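Local coordinates for A putative transcriptional regulator (Rhodococcus sp., PDB 2HKU), which probably binds DNA at cis-regulatory sites as a TetR-family transcription factor and so regulates transcription, at residues A[23-28]-A[44-49]; A[36-41]-A[61-66]; A[80-85]-A[97-102]; A[90-95]-A[205-210]. All coordinates share one frame; numbering follows the deposited sequence.

Overall arrangement
Interactions 1 and 2 lie together in the TetR-type DNA-binding domain, their centres 11 Å apart. They meet where Ile-45 CG1 packs on Val-40 CG1 at 3.8 Å, and Phe-26 also packs on Leu-66. Helix 63-87 serves both interaction 2, at its start, and interaction 3, near its end; their centres are about 28 Å apart and on opposite sides of the chain's centre. Helix 92-104 then links interaction 3 to interaction 4, with centres 14 Å apart. Interaction 3 borders a bound 1,2-ethanediol, probably from the crystallisation liquor. Interactions 1 and 2 each lie about 42 Å, centre to centre, from interaction 4.

Interaction 1: residues A[23-28]-A[44-49]; sequences DALFTA and QICAAA
Within the TetR-type DNA-binding domain, Ala-24, Leu-25 and Ala-28 of helix 21-36 pack against Ile-45, Ala-48 and Ala-49 of helix 42-49, the leading helix of the predicted helix-turn-helix. The two short segments cross at 121° with their axes 8.4 Å apart, a close approach that the alanines make possible. Ala-28 CB lies 3.7 Å from Ala-48 CB, and it also rests against Ile-45 O and Ala-49 CB. One turn before Ala-28, Ala-24 O lies 3.5 Å from Ala-49 CB, and Ala-24 CB is 4.0 Å from Ala-49 CB. Leu-25 works from the flank. Its CG stands anti to the carbonyl carbon (chi1 -83°), which brings Leu-25 CD2 round to Ile-45 CG2 at 3.9 Å and to Ala-49 CB at 4.0 Å. The Leu-25 and Ile-45 side chains cross at about a right angle, so they touch at one methyl pair instead of along their lengths. Cys-46 SG is a more distant neighbour of the same Leu-25 CD2. Val-56 of helix 53-60 covers both Leu-25 and Cys-46, and Ile-45 reaches on to Leu-32 and Phe-33. No hydrogen bond or charge pair spans the two segments; their association is carried by methyl groups and by shape, and the alanines, above all the Ala-24/Ala-49 pair with the nearest CA atoms, are consistent with the close approach.

Interaction 2: residues A[36-41]-A[61-66]; sequences HGEGVP and GSKERL
Glu-38 presents its main-chain oxygen to Lys-63 from the second position of a type I beta turn, Gly-37 to Val-40. Lys-63 NZ donates to Glu-38 O at 3.1 Å, in the carbonyl plane. The carboxylate of Glu-38 goes elsewhere: its OE2 stands 4.3 Å from Glu-64 OE2, like charges whose repulsion the nearby Lys-63 ammonium, NZ 4.7 Å from Glu-38 OE2, may ease. Met-120 of helix 108-120 touches both glutamates. Past Gly-39, the carbonyl of Val-40 takes the second bond, 2.7 Å from Lys-63 NZ to Val-40 O, with the donor 48° out of the carbonyl plane. One ammonium group thus ties together two carbonyls of the turn that joins helix 21-36 to helix 42-49, within the TetR-type DNA-binding domain. Lys-63 spans the distance with a fully extended chain, CG anti to the backbone N (chi1 -161°), while its own helix is begun by Ser-62, whose OG caps Arg-65 N at 3.1 Å. The Val-40 side chain turns inward onto Leu-32 and Phe-33. Pro-41, the N-cap residue of helix 42-49, brings its CA within 4.1 Å of Lys-63 NZ.

Interaction 3: residues A[80-85]-A[97-102]; sequences KRAEDD and EKLVGS. With EDO (1,2-ethanediol), chain D.
Ala-82 and Ser-102 meet where helix 63-87, which runs on from the DNA-binding domain, lies nearly antiparallel to helix 92-104 of the all-helical C-terminal region, with the segment axes only 7.8 Å apart. Ala-82 CB is 3.6 Å from Ser-102 CB and also rests on the carbonyl oxygen of Leu-99. Leu-99 places CG anti to its backbone N (chi1 -163°), so that CG leans on Ala-82 CB at 4.0 Å while both methyls run on to the bound 1,2-ethanediol. Glu-83 starts out pointing away from the facing helix, but its extended chain carries OE2 to the diol, where it accepts from EDO O1 at 2.6 Å and from EDO O2 at 2.9 Å. Trp-169, Ser-141 and Leu-146 hold the same molecule, consistent with a small pocket of mixed polar and apolar lining. A leucine in place of Glu-83 would probably leave both diol hydroxyls without their shared acceptor. Lys-98 brings its CD to 3.6 Å from Asp-85 O. Arg-81, bent at chi2 and chi3, turns its guanidinium edge to Asp-85 in a salt bridge, NH1 to OD1 3.0 Å. The other oxygen, Asp-85 OD2, accepts from a water at 2.8 Å; the water is hydrogen-bonded to Ser-102 OG at 2.6 Å, the hydroxyl standing anti to the backbone N (chi1 -168°).

Interaction 4: residues A[90-95]-A[205-210]; sequences ETVGDY and ETVRNT
Thr-91 holds its chi1 at 99°, off the usual staggered values, and this turns OG1 to the main-chain oxygen of Arg-208, to which it donates at 2.7 Å. Val-92 keeps CG1 anti to its backbone N (chi1 160°), which sets CG1 4.2 Å from Val-207 CG1; its CB is closer still to the backbone, 3.4 Å from Val-207 O. Arg-208 O has a second donor, Gly-93 N at 2.8 Å, which comes in the carbonyl plane on a lone pair, while the hydroxyl of Thr-91 comes in nearly along the C=O axis. The neighbouring amide, Val-92 N, donates to Thr-210 O at 2.6 Å. The start of helix 92-104, with Thr-91 at its N-cap position, therefore receives carbonyls from the last turn of helix 205-209, the last helix modelled, and from Thr-210 just after it, so that N-H groups of one helix end meet C=O groups at another in the C-terminal part of this TetR-family chain. Gly-93 leaves the approach open: a CB there would be tight against Arg-208 O, and its CA lies 3.8 Å from Arg-208 CB. A valine in place of Thr-91 would remove the hydroxyl and is likely to leave Arg-208 O with Gly-93 N alone of its two donors across this contact. The guanidinium of Arg-208 points elsewhere, NH1 bonding Ile-203 O and one face having Glu-205 CA near its rim. Thr-210 OG1 bonds back to Thr-206 O at 2.8 Å, and Thr-153 packs against both Val-92 and Val-207.

Interaction 1: residues A[23-28]-A[44-49]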
loop_
_atom_site.group_PDB
_atom_site.type_symbol
_atom_site.label_atom_id
_atom_site.label_comp_id
_atom_site.label_asym_id
_atom_site.label_seq_id
_atom_site.Cartn_x
_atom_site.Cartn_y
_atom_site.Cartn_z
ATOM N N ASP A 23 0.752 19.731 -22.595
ATOM C CA ASP A 23 0.777 20.259 -21.224
ATOM C C ASP A 23 -0.616 20.595 -20.647
ATOM O O ASP A 23 -0.883 20.355 -19.438
ATOM C CB ASP A 23 1.702 21.483 -21.064
ATOM C CG ASP A 23 3.153 21.191 -21.404
ATOM O OD1 ASP A 23 3.632 20.040 -21.220
ATOM O OD2 ASP A 23 3.839 22.149 -21.847
ATOM N N ALA A 24 -1.496 21.125 -21.506
ATOM C CA ALA A 24 -2.859 21.453 -21.082
ATOM C C ALA A 24 -3.590 20.178 -20.602
ATOM O O ALA A 24 -4.245 20.173 -19.574
ATOM C CB ALA A 24 -3.667 22.174 -22.219
ATOM N N LEU A 25 -3.458 19.124 -21.376
ATOM C CA LEU A 25 -4.040 17.798 -21.052
ATOM C C LEU A 25 -3.504 17.229 -19.723
ATOM O O LEU A 25 -4.264 16.828 -18.799
ATOM C CB LEU A 25 -3.777 16.840 -22.218
ATOM C CG LEU A 25 -4.783 16.954 -23.357
ATOM C CD1 LEU A 25 -4.321 16.071 -24.504
ATOM C CD2 LEU A 25 -6.181 16.502 -22.902
ATOM N N PHE A 26 -2.183 17.321 -19.604
ATOM C CA PHE A 26 -1.492 16.798 -18.453
ATOM C C PHE A 26 -1.948 17.455 -17.191
ATOM O O PHE A 26 -2.271 16.786 -16.215
ATOM C CB PHE A 26 0.021 16.834 -18.640
ATOM C CG PHE A 26 0.751 15.780 -17.796
ATOM C CD1 PHE A 26 0.913 14.487 -18.275
ATOM C CD2 PHE A 26 1.268 16.089 -16.534
ATOM C CE1 PHE A 26 1.581 13.533 -17.521
ATOM C CE2 PHE A 26 1.947 15.114 -15.786
ATOM C CZ PHE A 26 2.109 13.879 -16.280
ATOM N N THR A 27 -2.021 18.791 -17.202
ATOM C CA THR A 27 -2.503 19.550 -16.058
ATOM C C THR A 27 -3.956 19.245 -15.698
ATOM O O THR A 27 -4.257 19.095 -14.551
ATOM C CB THR A 27 -2.296 21.105 -16.316
ATOM O OG1 THR A 27 -0.876 21.336 -16.411
ATOM C CG2 THR A 27 -2.861 21.962 -15.196
ATOM N N ALA A 28 -4.858 19.207 -16.684
ATOM C CA ALA A 28 -6.253 19.026 -16.393
ATOM C C ALA A 28 -6.365 17.610 -15.815
ATOM O O ALA A 28 -6.978 17.401 -14.785
ATOM C CB ALA A 28 -7.038 19.126 -17.653
ATOM N N GLN A 44 -14.228 15.204 -20.045
ATOM C CA GLN A 44 -14.141 16.192 -19.001
ATOM C C GLN A 44 -12.740 16.736 -18.865
ATOM O O GLN A 44 -12.578 17.888 -18.522
ATOM C CB GLN A 44 -14.443 15.493 -17.724
ATOM C CG GLN A 44 -15.207 16.275 -16.769
ATOM C CD GLN A 44 -15.550 15.440 -15.579
ATOM O OE1 GLN A 44 -14.852 15.461 -14.583
ATOM N NE2 GLN A 44 -16.624 14.683 -15.679
ATOM N N ILE A 45 -11.723 15.868 -19.056
ATOM C CA ILE A 45 -10.319 16.289 -19.123
ATOM C C ILE A 45 -10.103 17.180 -20.353
ATOM O O ILE A 45 -9.469 18.205 -20.257
ATOM C CB ILE A 45 -9.307 15.071 -19.074
ATOM C CG1 ILE A 45 -9.253 14.494 -17.644
ATOM C CG2 ILE A 45 -7.928 15.469 -19.538
ATOM C CD1 ILE A 45 -8.739 13.002 -17.546
ATOM N N CYS A 46 -10.636 16.753 -21.489
ATOM C CA CYS A 46 -10.545 17.484 -22.740
ATOM C C CYS A 46 -11.278 18.822 -22.649
ATOM O O CYS A 46 -10.757 19.842 -23.133
ATOM C CB CYS A 46 -11.093 16.646 -23.886
ATOM S SG CYS A 46 -10.034 15.250 -24.294
ATOM N N ALA A 47 -12.475 18.821 -22.044
ATOM C CA ALA A 47 -13.245 20.080 -21.819
ATOM C C ALA A 47 -12.415 21.038 -20.939
ATOM O O ALA A 47 -12.211 22.210 -21.311
ATOM C CB ALA A 47 -14.665 19.806 -21.215
ATOM N N ALA A 48 -11.873 20.509 -19.829
ATOM C CA ALA A 48 -10.965 21.221 -18.965
ATOM C C ALA A 48 -9.737 21.744 -19.711
ATOM O O ALA A 48 -9.283 22.866 -19.457
ATOM C CB ALA A 48 -10.545 20.366 -17.785
ATOM N N ALA A 49 -9.187 20.966 -20.629
ATOM C CA ALA A 49 -7.967 21.390 -21.266
ATOM C C ALA A 49 -8.147 22.288 -22.518
ATOM O O ALA A 49 -7.148 22.719 -23.108
ATOM C CB ALA A 49 -7.109 20.155 -21.602
#

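Interaction 2: residues A[36-41]-A[61-66]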
loop_
_atom_site.group_PDB
_atom_site.type_symbol
_atom_site.label_atom_id
_atom_site.label_comp_id
_atom_site.label_asym_id
_atom_site.label_seq_id
_atom_site.Cartn_x
_atom_site.Cartn_y
_atom_site.Cartn_z
ATOM N N HIS A 36 -10.630 12.827 -8.192
ATOM C CA HIS A 36 -11.743 11.837 -8.383
ATOM C C HIS A 36 -11.361 10.460 -8.864
ATOM O O HIS A 36 -12.218 9.565 -8.921
ATOM C CB HIS A 36 -12.858 12.414 -9.281
ATOM C CG HIS A 36 -13.470 13.653 -8.705
ATOM N ND1 HIS A 36 -14.234 13.638 -7.549
ATOM C CD2 HIS A 36 -13.388 14.945 -9.093
ATOM C CE1 HIS A 36 -14.595 14.876 -7.262
ATOM N NE2 HIS A 36 -14.087 15.686 -8.176
ATOM N N GLY A 37 -10.090 10.295 -9.243
ATOM C CA GLY A 37 -9.544 8.995 -9.590
ATOM C C GLY A 37 -9.718 8.720 -11.047
ATOM O O GLY A 37 -10.189 9.534 -11.808
ATOM N N GLU A 38 -9.357 7.509 -11.404
ATOM C CA GLU A 38 -9.276 7.079 -12.749
ATOM C C GLU A 38 -10.588 7.091 -13.561
ATOM O O GLU A 38 -10.544 7.223 -14.788
ATOM C CB GLU A 38 -8.688 5.679 -12.772
ATOM C CG GLU A 38 -8.047 5.481 -14.125
ATOM C CD GLU A 38 -8.330 4.170 -14.712
ATOM O OE1 GLU A 38 -8.010 3.162 -14.007
ATOM O OE2 GLU A 38 -8.846 4.191 -15.873
ATOM N N GLY A 39 -11.752 6.999 -12.870
ATOM C CA GLY A 39 -13.048 7.072 -13.548
ATOM C C GLY A 39 -13.517 8.383 -14.206
ATOM O O GLY A 39 -14.507 8.378 -14.980
ATOM N N VAL A 40 -12.860 9.506 -13.912
ATOM C CA VAL A 40 -13.073 10.782 -14.655
ATOM C C VAL A 40 -13.126 10.552 -16.148
ATOM O O VAL A 40 -12.139 10.019 -16.715
ATOM C CB VAL A 40 -11.890 11.743 -14.429
ATOM C CG1 VAL A 40 -11.984 13.069 -15.363
ATOM C CG2 VAL A 40 -11.840 12.156 -13.011
ATOM N N PRO A 41 -14.267 10.895 -16.821
ATOM C CA PRO A 41 -14.202 10.687 -18.260
ATOM C C PRO A 41 -13.150 11.519 -18.984
ATOM O O PRO A 41 -12.914 12.663 -18.667
ATOM C CB PRO A 41 -15.619 11.041 -18.763
ATOM C CG PRO A 41 -16.522 10.997 -17.578
ATOM C CD PRO A 41 -15.603 11.380 -16.382
ATOM N N GLY A 61 -1.880 7.851 -26.580
ATOM C CA GLY A 61 -2.189 6.510 -27.063
ATOM C C GLY A 61 -3.411 5.915 -26.407
ATOM O O GLY A 61 -3.989 4.987 -26.958
ATOM N N SER A 62 -3.822 6.436 -25.237
ATOM C CA SER A 62 -4.937 5.878 -24.493
ATOM C C SER A 62 -5.131 6.616 -23.164
ATOM O O SER A 62 -4.185 7.244 -22.644
ATOM C CB SER A 62 -4.728 4.374 -24.215
ATOM O OG SER A 62 -3.805 4.162 -23.147
ATOM N N LYS A 63 -6.339 6.478 -22.608
ATOM C CA LYS A 63 -6.653 7.043 -21.306
ATOM C C LYS A 63 -5.732 6.449 -20.210
ATOM O O LYS A 63 -5.290 7.168 -19.336
ATOM C CB LYS A 63 -8.129 6.805 -20.958
ATOM C CG LYS A 63 -8.650 7.718 -19.878
ATOM C CD LYS A 63 -10.028 7.273 -19.441
ATOM C CE LYS A 63 -10.325 7.745 -18.004
ATOM N NZ LYS A 63 -11.733 7.451 -17.591
ATOM N N GLU A 64 -5.507 5.128 -20.271
ATOM C CA GLU A 64 -4.794 4.376 -19.234
ATOM C C GLU A 64 -3.362 4.879 -19.185
ATOM O O GLU A 64 -2.782 5.086 -18.133
ATOM C CB GLU A 64 -4.819 2.856 -19.580
ATOM C CG GLU A 64 -6.195 2.208 -19.388
ATOM C CD GLU A 64 -7.264 2.664 -20.427
ATOM O OE1 GLU A 64 -6.947 2.669 -21.637
ATOM O OE2 GLU A 64 -8.416 3.034 -20.044
ATOM N N ARG A 65 -2.812 5.138 -20.365
ATOM C CA ARG A 65 -1.505 5.660 -20.412
ATOM C C ARG A 65 -1.388 7.113 -19.882
ATOM O O ARG A 65 -0.450 7.411 -19.149
ATOM C CB ARG A 65 -0.949 5.618 -21.811
ATOM C CG ARG A 65 0.407 6.267 -21.839
ATOM C CD ARG A 65 1.121 5.785 -23.084
ATOM N NE ARG A 65 2.256 4.912 -22.797
ATOM C CZ ARG A 65 3.496 5.344 -22.572
ATOM N NH1 ARG A 65 4.456 4.463 -22.345
ATOM N NH2 ARG A 65 3.770 6.650 -22.580
ATOM N N LEU A 66 -2.309 7.992 -20.264
ATOM C CA LEU A 66 -2.417 9.305 -19.540
ATOM C C LEU A 66 -2.486 9.161 -17.992
ATOM O O LEU A 66 -1.746 9.829 -17.301
ATOM C CB LEU A 66 -3.574 10.165 -20.050
ATOM C CG LEU A 66 -3.815 11.604 -19.491
ATOM C CD1 LEU A 66 -2.626 12.507 -19.574
ATOM C CD2 LEU A 66 -5.003 12.236 -20.179
#

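Interaction 3: residues A[80-85]-A[97-102]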
loop_
_atom_site.group_PDB
_atom_site.type_symbol
_atom_site.label_atom_id
_atom_site.label_comp_id
_atom_site.label_asym_id
_atom_site.label_seq_id
_atom_site.Cartn_x
_atom_site.Cartn_y
_atom_site.Cartn_z
ATOM N N LYS A 80 9.750 14.719 -4.381
ATOM C CA LYS A 80 10.720 15.850 -4.409
ATOM C C LYS A 80 10.295 17.012 -3.489
ATOM O O LYS A 80 11.125 17.593 -2.797
ATOM C CB LYS A 80 10.926 16.355 -5.848
ATOM C CG LYS A 80 12.092 17.357 -5.938
ATOM C CD LYS A 80 11.996 18.127 -7.239
ATOM C CE LYS A 80 13.332 18.912 -7.497
ATOM N NZ LYS A 80 13.330 20.174 -6.648
ATOM N N ARG A 81 9.002 17.334 -3.492
ATOM C CA ARG A 81 8.452 18.356 -2.587
ATOM C C ARG A 81 8.713 18.046 -1.133
ATOM O O ARG A 81 9.166 18.941 -0.368
ATOM C CB ARG A 81 6.977 18.614 -2.899
ATOM C CG ARG A 81 6.183 19.420 -1.864
ATOM C CD ARG A 81 6.692 20.901 -1.758
ATOM N NE ARG A 81 6.959 21.480 -3.063
ATOM C CZ ARG A 81 7.864 22.445 -3.315
ATOM N NH1 ARG A 81 8.644 22.935 -2.349
ATOM N NH2 ARG A 81 8.007 22.883 -4.560
ATOM N N ALA A 82 8.555 16.766 -0.729
ATOM C CA ALA A 82 8.849 16.340 0.604
ATOM C C ALA A 82 10.325 16.523 0.941
ATOM O O ALA A 82 10.647 17.035 2.017
ATOM C CB ALA A 82 8.416 14.791 0.863
ATOM N N GLU A 83 11.216 16.058 0.061
ATOM C CA GLU A 83 12.647 16.178 0.246
ATOM C C GLU A 83 13.052 17.708 0.287
ATOM O O GLU A 83 13.924 18.124 1.067
ATOM C CB GLU A 83 13.369 15.468 -0.902
ATOM C CG GLU A 83 13.082 13.970 -0.796
ATOM C CD GLU A 83 13.700 13.114 -1.908
ATOM O OE1 GLU A 83 14.102 13.668 -2.966
ATOM O OE2 GLU A 83 13.775 11.889 -1.663
ATOM N N ASP A 84 12.334 18.497 -0.479
ATOM C CA ASP A 84 12.683 19.890 -0.633
ATOM C C ASP A 84 12.327 20.596 0.638
ATOM O O ASP A 84 13.185 21.283 1.193
ATOM C CB ASP A 84 11.973 20.467 -1.836
ATOM C CG ASP A 84 12.769 20.318 -3.084
ATOM O OD1 ASP A 84 13.977 19.995 -2.987
ATOM O OD2 ASP A 84 12.210 20.577 -4.160
ATOM N N ASP A 85 11.105 20.339 1.122
ATOM C CA ASP A 85 10.551 20.931 2.352
ATOM C C ASP A 85 11.316 20.440 3.541
ATOM O O ASP A 85 11.506 21.208 4.494
ATOM C CB ASP A 85 8.978 20.790 2.532
ATOM C CG ASP A 85 8.152 21.616 1.499
ATOM O OD1 ASP A 85 8.751 22.140 0.522
ATOM O OD2 ASP A 85 6.869 21.718 1.599
ATOM N N GLU A 97 10.461 14.781 10.150
ATOM C CA GLU A 97 9.040 15.120 10.411
ATOM C C GLU A 97 8.431 15.827 9.235
ATOM O O GLU A 97 7.266 15.659 8.813
ATOM C CB GLU A 97 8.915 16.060 11.674
ATOM C CG GLU A 97 8.825 15.388 13.026
ATOM C CD GLU A 97 9.206 16.318 14.234
ATOM O OE1 GLU A 97 8.567 17.391 14.352
ATOM O OE2 GLU A 97 10.136 15.974 15.045
ATOM N N LYS A 98 9.245 16.709 8.699
ATOM C CA LYS A 98 8.883 17.463 7.553
ATOM C C LYS A 98 8.757 16.499 6.323
ATOM O O LYS A 98 7.851 16.583 5.574
ATOM C CB LYS A 98 9.993 18.493 7.318
ATOM C CG LYS A 98 9.712 19.910 7.930
ATOM C CD LYS A 98 11.103 20.689 8.074
ATOM C CE LYS A 98 10.911 21.961 8.979
ATOM N NZ LYS A 98 9.814 22.727 8.436
ATOM N N LEU A 99 9.719 15.645 6.122
ATOM C CA LEU A 99 9.667 14.794 4.931
ATOM C C LEU A 99 8.415 13.884 5.033
ATOM O O LEU A 99 7.584 13.919 4.185
ATOM C CB LEU A 99 10.967 14.061 4.772
ATOM C CG LEU A 99 11.275 13.442 3.380
ATOM C CD1 LEU A 99 12.778 13.150 3.301
ATOM C CD2 LEU A 99 10.493 12.143 3.211
ATOM N N VAL A 100 8.248 13.199 6.151
ATOM C CA VAL A 100 7.109 12.239 6.378
ATOM C C VAL A 100 5.802 12.934 6.434
ATOM O O VAL A 100 4.835 12.585 5.754
ATOM C CB VAL A 100 7.406 11.400 7.672
ATOM C CG1 VAL A 100 6.287 10.456 7.992
ATOM C CG2 VAL A 100 8.675 10.659 7.492
ATOM N N GLY A 101 5.745 14.033 7.205
ATOM C CA GLY A 101 4.551 14.873 7.173
ATOM C C GLY A 101 4.119 15.352 5.828
ATOM O O GLY A 101 2.925 15.485 5.591
ATOM N N SER A 102 5.054 15.643 4.922
ATOM C CA SER A 102 4.666 16.048 3.538
ATOM C C SER A 102 4.030 14.915 2.732
ATOM O O SER A 102 2.947 15.054 2.120
ATOM C CB SER A 102 5.914 16.515 2.727
ATOM O OG SER A 102 5.497 17.145 1.515
HETATM C C1 EDO D . 12.939 9.881 1.095
HETATM O O1 EDO D . 13.970 10.841 0.719
HETATM C C2 EDO D . 11.877 10.118 0.048
HETATM O O2 EDO D . 12.384 9.435 -1.127
HETATM O O HOH W 1 4.996 19.647 1.810
#

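Interaction 4: residues A[90-95]-A[205-210]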
loop_
_atom_site.group_PDB
_atom_site.type_symbol
_atom_site.label_atom_id
_atom_site.label_comp_id
_atom_site.label_asym_id
_atom_site.label_seq_id
_atom_site.Cartn_x
_atom_site.Cartn_y
_atom_site.Cartn_z
ATOM N N GLU A 90 17.634 21.810 9.211
ATOM C CA GLU A 90 17.888 21.423 10.593
ATOM C C GLU A 90 16.707 21.776 11.492
ATOM O O GLU A 90 16.185 22.890 11.437
ATOM C CB GLU A 90 19.162 22.092 11.112
ATOM C CG GLU A 90 20.431 21.639 10.409
ATOM C CD GLU A 90 21.218 20.629 11.222
ATOM O OE1 GLU A 90 21.860 19.747 10.615
ATOM O OE2 GLU A 90 21.194 20.718 12.468
ATOM N N THR A 91 16.291 20.822 12.317
ATOM C CA THR A 91 17.164 19.727 12.723
ATOM C C THR A 91 16.838 18.449 11.959
ATOM O O THR A 91 15.908 18.415 11.153
ATOM C CB THR A 91 17.058 19.452 14.234
ATOM O OG1 THR A 91 16.184 18.339 14.460
ATOM C CG2 THR A 91 16.516 20.673 14.961
ATOM N N VAL A 92 17.610 17.398 12.217
ATOM C CA VAL A 92 17.362 16.105 11.614
ATOM C C VAL A 92 15.986 15.463 11.991
ATOM O O VAL A 92 15.221 14.989 11.087
ATOM C CB VAL A 92 18.524 15.152 11.861
ATOM C CG1 VAL A 92 18.102 13.707 11.683
ATOM C CG2 VAL A 92 19.604 15.440 10.875
ATOM N N GLY A 93 15.653 15.476 13.283
ATOM C CA GLY A 93 14.365 14.983 13.741
ATOM C C GLY A 93 13.347 15.740 12.955
ATOM O O GLY A 93 12.339 15.201 12.516
ATOM N N ASP A 94 13.645 17.005 12.718
ATOM C CA ASP A 94 12.725 17.906 12.059
ATOM C C ASP A 94 12.681 17.735 10.520
ATOM O O ASP A 94 11.712 18.099 9.868
ATOM C CB ASP A 94 13.223 19.285 12.310
ATOM C CG ASP A 94 12.140 20.220 12.615
ATOM O OD1 ASP A 94 11.405 20.500 11.655
ATOM O OD2 ASP A 94 12.030 20.666 13.812
ATOM N N TYR A 95 13.785 17.276 9.971
ATOM C CA TYR A 95 13.891 16.988 8.541
ATOM C C TYR A 95 12.973 15.796 8.245
ATOM O O TYR A 95 12.178 15.855 7.314
ATOM C CB TYR A 95 15.330 16.632 8.262
ATOM C CG TYR A 95 15.662 16.072 6.906
ATOM C CD1 TYR A 95 16.246 16.874 5.918
ATOM C CD2 TYR A 95 15.461 14.711 6.631
ATOM C CE1 TYR A 95 16.575 16.353 4.695
ATOM C CE2 TYR A 95 15.761 14.183 5.422
ATOM C CZ TYR A 95 16.336 14.979 4.450
ATOM O OH TYR A 95 16.668 14.415 3.241
ATOM N N GLU A 205 17.814 9.909 19.910
ATOM C CA GLU A 205 17.486 11.294 20.232
ATOM C C GLU A 205 18.616 12.274 19.832
ATOM O O GLU A 205 18.339 13.382 19.395
ATOM C CB GLU A 205 17.097 11.457 21.712
ATOM C CG GLU A 205 16.158 12.612 21.933
ATOM C CD GLU A 205 15.954 12.969 23.410
ATOM O OE1 GLU A 205 16.049 12.044 24.269
ATOM O OE2 GLU A 205 15.712 14.187 23.707
ATOM N N THR A 206 19.857 11.832 19.961
ATOM C CA THR A 206 21.061 12.668 19.722
ATOM C C THR A 206 21.217 13.021 18.219
ATOM O O THR A 206 21.361 14.220 17.833
ATOM C CB THR A 206 22.340 12.039 20.366
ATOM O OG1 THR A 206 22.534 10.688 19.923
ATOM C CG2 THR A 206 22.215 12.030 21.925
ATOM N N VAL A 207 21.089 11.972 17.390
ATOM C CA VAL A 207 20.853 12.114 15.932
ATOM C C VAL A 207 19.693 13.044 15.592
ATOM O O VAL A 207 19.861 13.916 14.773
ATOM C CB VAL A 207 20.653 10.753 15.277
ATOM C CG1 VAL A 207 20.543 10.903 13.727
ATOM C CG2 VAL A 207 21.769 9.788 15.697
ATOM N N ARG A 208 18.531 12.909 16.252
ATOM C CA ARG A 208 17.370 13.757 15.941
ATOM C C ARG A 208 17.620 15.210 16.221
ATOM O O ARG A 208 17.011 16.095 15.615
ATOM C CB ARG A 208 16.091 13.317 16.681
ATOM C CG ARG A 208 15.614 11.890 16.400
ATOM C CD ARG A 208 14.094 11.675 16.723
ATOM N NE ARG A 208 13.740 11.868 18.142
ATOM C CZ ARG A 208 13.867 10.959 19.117
ATOM N NH1 ARG A 208 14.332 9.731 18.892
ATOM N NH2 ARG A 208 13.508 11.287 20.350
ATOM N N ASN A 209 18.459 15.476 17.210
ATOM C CA ASN A 209 18.699 16.876 17.666
ATOM C C ASN A 209 19.749 17.617 16.861
ATOM O O ASN A 209 19.759 18.855 16.839
ATOM C CB ASN A 209 19.098 16.908 19.143
ATOM C CG ASN A 209 18.012 16.386 20.024
ATOM O OD1 ASN A 209 16.837 16.742 19.839
ATOM N ND2 ASN A 209 18.380 15.509 20.977
ATOM N N THR A 210 20.640 16.875 16.227
ATOM C CA THR A 210 21.513 17.460 15.192
ATOM C C THR A 210 20.849 18.395 14.137
ATOM O O THR A 210 19.867 18.070 13.415
ATOM C CB THR A 210 22.313 16.379 14.565
ATOM O OG1 THR A 210 22.643 15.435 15.601
ATOM C CG2 THR A 210 23.570 16.962 13.881
#